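Local coordinates for protein methyltransferase type 12 (Clostridium thermocellum, PDB 3JWG) that probably transfers a methyl group from S-adenosyl-L-methionine to the 2'-oxygen of the 3'-terminal nucleotide of small RNAs, as the methyltransferase domain of bacterial Hen1, at residues I109-I112 with E113-E117. Numbering follows the deposited sequence.
Sequences IEVI and EHLDE. With MG (magnesium ion), chain B.
Val111 and His114 join through a backbone hydrogen bond, His114 N to Val111 O (3.0 Å), in the 3-10 turn within the loop that links strand 105-109 to helix 117-131 of this Rossmann-like methyltransferase domain. A second bond follows one residue on, from Leu115 N to Ile112 O (3.2 Å), and beside it Val111 CG1 meets Leu115 CD1 in an apolar contact at 4.0 Å. In the tight part, the Glu113 chain, with CG wedged between its own backbone N and carbonyl carbon (chi1 63°) and a bend at chi2 (-89°), folds back along residues 110-112, bringing OE2 to 3.0 Å from Glu110 CA. Glu113 OE1 accepts hydrogen bonds from Thr140 OG1 and from a water (3.2 Å) that itself accepts from Val111 N, which ties this buried residue to strand 135-141. The buried Ile112 side chain packs against Val138, Leu120, Phe171 and Trp174. The exposed side is looser: His114 lays one ring face over Glu113 CG while its edge, at CD2, faces Glu110 O at 3.4 Å. The exposed Glu110 carboxylate turns away to a salt bridge with Arg17 on helix 13-27. Toward helix 117-131, a water bridges Ile112 O and Leu115 O, and Asp116 OD1 caps Arg119 N at the helix start. At the strand end, the Ile109 and Gly37 carbonyls bind the magnesium ion; Ile109 O is 2.3 Å from the metal, and Ile109 N donates to one of its coordinating waters.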
ATOM      1  N   ILE A 109      -1.293   0.312  -1.267  1.00 16.17           N
ATOM      2  CA  ILE A 109      -1.131   0.628  -2.679  1.00 19.00           C
ATOM      3  C   ILE A 109      -2.450   0.475  -3.435  1.00 19.13           C
ATOM      4  O   ILE A 109      -3.112  -0.552  -3.339  1.00 19.73           O
ATOM      5  CB  ILE A 109      -0.069  -0.299  -3.309  1.00 19.58           C
ATOM      6  CG1 ILE A 109       1.205  -0.260  -2.461  1.00 20.04           C
ATOM      7  CG2 ILE A 109       0.211   0.119  -4.753  1.00 22.30           C
ATOM      8  CD1 ILE A 109       2.253  -1.264  -2.875  1.00 22.02           C
ATOM      9  N   GLU A 110      -2.829   1.509  -4.178  1.00 20.59           N
ATOM     10  CA  GLU A 110      -4.070   1.499  -4.948  1.00 23.47           C
ATOM     11  C   GLU A 110      -5.280   1.175  -4.078  1.00 22.20           C
ATOM     12  O   GLU A 110      -6.086   0.292  -4.395  1.00 23.84           O
ATOM     13  CB  GLU A 110      -3.950   0.506  -6.104  1.00 28.24           C
ATOM     14  CG  GLU A 110      -2.739   0.791  -6.985  1.00 35.73           C
ATOM     15  CD  GLU A 110      -2.661  -0.106  -8.205  1.00 40.37           C
ATOM     16  OE1 GLU A 110      -2.787  -1.342  -8.055  1.00 42.98           O
ATOM     17  OE2 GLU A 110      -2.461   0.430  -9.314  1.00 43.08           O
ATOM     18  N   VAL A 111      -5.403   1.907  -2.976  1.00 18.47           N
ATOM     19  CA  VAL A 111      -6.507   1.716  -2.051  1.00 16.55           C
ATOM     20  C   VAL A 111      -7.287   2.991  -1.764  1.00 16.10           C
ATOM     21  O   VAL A 111      -8.480   3.064  -2.054  1.00 14.62           O
ATOM     22  CB  VAL A 111      -6.026   1.166  -0.673  1.00 18.28           C
ATOM     23  CG1 VAL A 111      -7.185   1.156   0.316  1.00 17.28           C
ATOM     24  CG2 VAL A 111      -5.464  -0.241  -0.819  1.00 17.82           C
ATOM     25  N   ILE A 112      -6.608   4.001  -1.210  1.00 16.06           N
ATOM     26  CA  ILE A 112      -7.287   5.226  -0.800  1.00 14.76           C
ATOM     27  C   ILE A 112      -8.054   5.984  -1.866  1.00 15.84           C
ATOM     28  O   ILE A 112      -9.078   6.587  -1.557  1.00 15.85           O
ATOM     29  CB  ILE A 112      -6.329   6.231  -0.076  1.00 14.99           C
ATOM     30  CG1 ILE A 112      -5.255   6.746  -1.034  1.00 15.87           C
ATOM     31  CG2 ILE A 112      -5.696   5.568   1.133  1.00 14.89           C
ATOM     32  CD1 ILE A 112      -4.406   7.847  -0.438  1.00 18.50           C
ATOM     33  N   GLU A 113      -7.580   5.959  -3.109  1.00 13.93           N
ATOM     34  CA  GLU A 113      -8.283   6.678  -4.166  1.00 15.97           C
ATOM     35  C   GLU A 113      -9.623   6.023  -4.527  1.00 17.43           C
ATOM     36  O   GLU A 113     -10.387   6.572  -5.313  1.00 17.99           O
ATOM     37  CB  GLU A 113      -7.407   6.793  -5.419  1.00 16.53           C
ATOM     38  CG  GLU A 113      -7.057   5.462  -6.064  1.00 18.45           C
ATOM     39  CD  GLU A 113      -5.779   4.848  -5.514  1.00 19.05           C
ATOM     40  OE1 GLU A 113      -5.363   5.203  -4.388  1.00 16.86           O
ATOM     41  OE2 GLU A 113      -5.196   3.998  -6.214  1.00 19.13           O
ATOM     42  N   HIS A 114      -9.908   4.857  -3.949  1.00 17.46           N
ATOM     43  CA  HIS A 114     -11.165   4.150  -4.223  1.00 20.64           C
ATOM     44  C   HIS A 114     -12.175   4.227  -3.079  1.00 19.69           C
ATOM     45  O   HIS A 114     -13.288   3.724  -3.199  1.00 20.07           O
ATOM     46  CB  HIS A 114     -10.893   2.670  -4.509  1.00 19.37           C
ATOM     47  CG  HIS A 114     -10.026   2.434  -5.701  1.00 21.96           C
ATOM     48  ND1 HIS A 114     -10.362   2.874  -6.964  1.00 23.30           N
ATOM     49  CD2 HIS A 114      -8.841   1.792  -5.830  1.00 24.08           C
ATOM     50  CE1 HIS A 114      -9.423   2.510  -7.818  1.00 23.56           C
ATOM     51  NE2 HIS A 114      -8.488   1.852  -7.155  1.00 23.71           N
ATOM     52  N   LEU A 115     -11.791   4.857  -1.975  1.00 20.42           N
ATOM     53  CA  LEU A 115     -12.665   4.942  -0.809  1.00 19.75           C
ATOM     54  C   LEU A 115     -13.450   6.243  -0.705  1.00 20.93           C
ATOM     55  O   LEU A 115     -12.907   7.314  -0.949  1.00 20.57           O
ATOM     56  CB  LEU A 115     -11.833   4.765   0.466  1.00 18.55           C
ATOM     57  CG  LEU A 115     -10.922   3.531   0.509  1.00 18.94           C
ATOM     58  CD1 LEU A 115     -10.110   3.522   1.802  1.00 15.18           C
ATOM     59  CD2 LEU A 115     -11.774   2.270   0.406  1.00 21.53           C
ATOM     60  N   ASP A 116     -14.730   6.152  -0.343  1.00 21.89           N
ATOM     61  CA  ASP A 116     -15.525   7.366  -0.170  1.00 23.92           C
ATOM     62  C   ASP A 116     -15.150   7.940   1.192  1.00 24.33           C
ATOM     63  O   ASP A 116     -14.361   7.339   1.926  1.00 21.53           O
ATOM     64  CB  ASP A 116     -17.036   7.076  -0.237  1.00 27.55           C
ATOM     65  CG  ASP A 116     -17.476   5.979   0.716  1.00 32.39           C
ATOM     66  OD1 ASP A 116     -17.097   6.016   1.904  1.00 33.71           O
ATOM     67  OD2 ASP A 116     -18.221   5.076   0.273  1.00 37.60           O
ATOM     68  N   GLU A 117     -15.710   9.099   1.527  1.00 24.95           N
ATOM     69  CA  GLU A 117     -15.410   9.770   2.788  1.00 26.03           C
ATOM     70  C   GLU A 117     -15.521   8.885   4.028  1.00 25.40           C
ATOM     71  O   GLU A 117     -14.600   8.850   4.849  1.00 25.11           O
ATOM     72  CB  GLU A 117     -16.311  10.994   2.952  1.00 29.66           C
ATOM     73  CG  GLU A 117     -15.905  11.905   4.096  1.00 37.52           C
ATOM     74  CD  GLU A 117     -16.825  13.108   4.245  1.00 40.82           C
ATOM     75  OE1 GLU A 117     -18.026  12.916   4.536  1.00 44.55           O
ATOM     76  OE2 GLU A 117     -16.343  14.247   4.067  1.00 43.66           O
TER
HETATM   77 MG    MG B 220      -2.568  -2.787  -2.969  1.00 24.24          MG
HETATM   78  O   HOH W   1      -1.986  -2.289  -0.682  1.00 15.00           O
HETATM   79  O   HOH W   2      -3.558   3.848  -2.106  1.00 21.54           O
HETATM   80  O   HOH W   3     -10.802   8.506  -2.142  1.00 20.96           O
HETATM   81  O   HOH W   4      -0.422  -4.158  -3.038  1.00 17.75           O
HETATM   82  O   HOH W   5      -2.511  -3.616  -5.370  1.00 36.50           O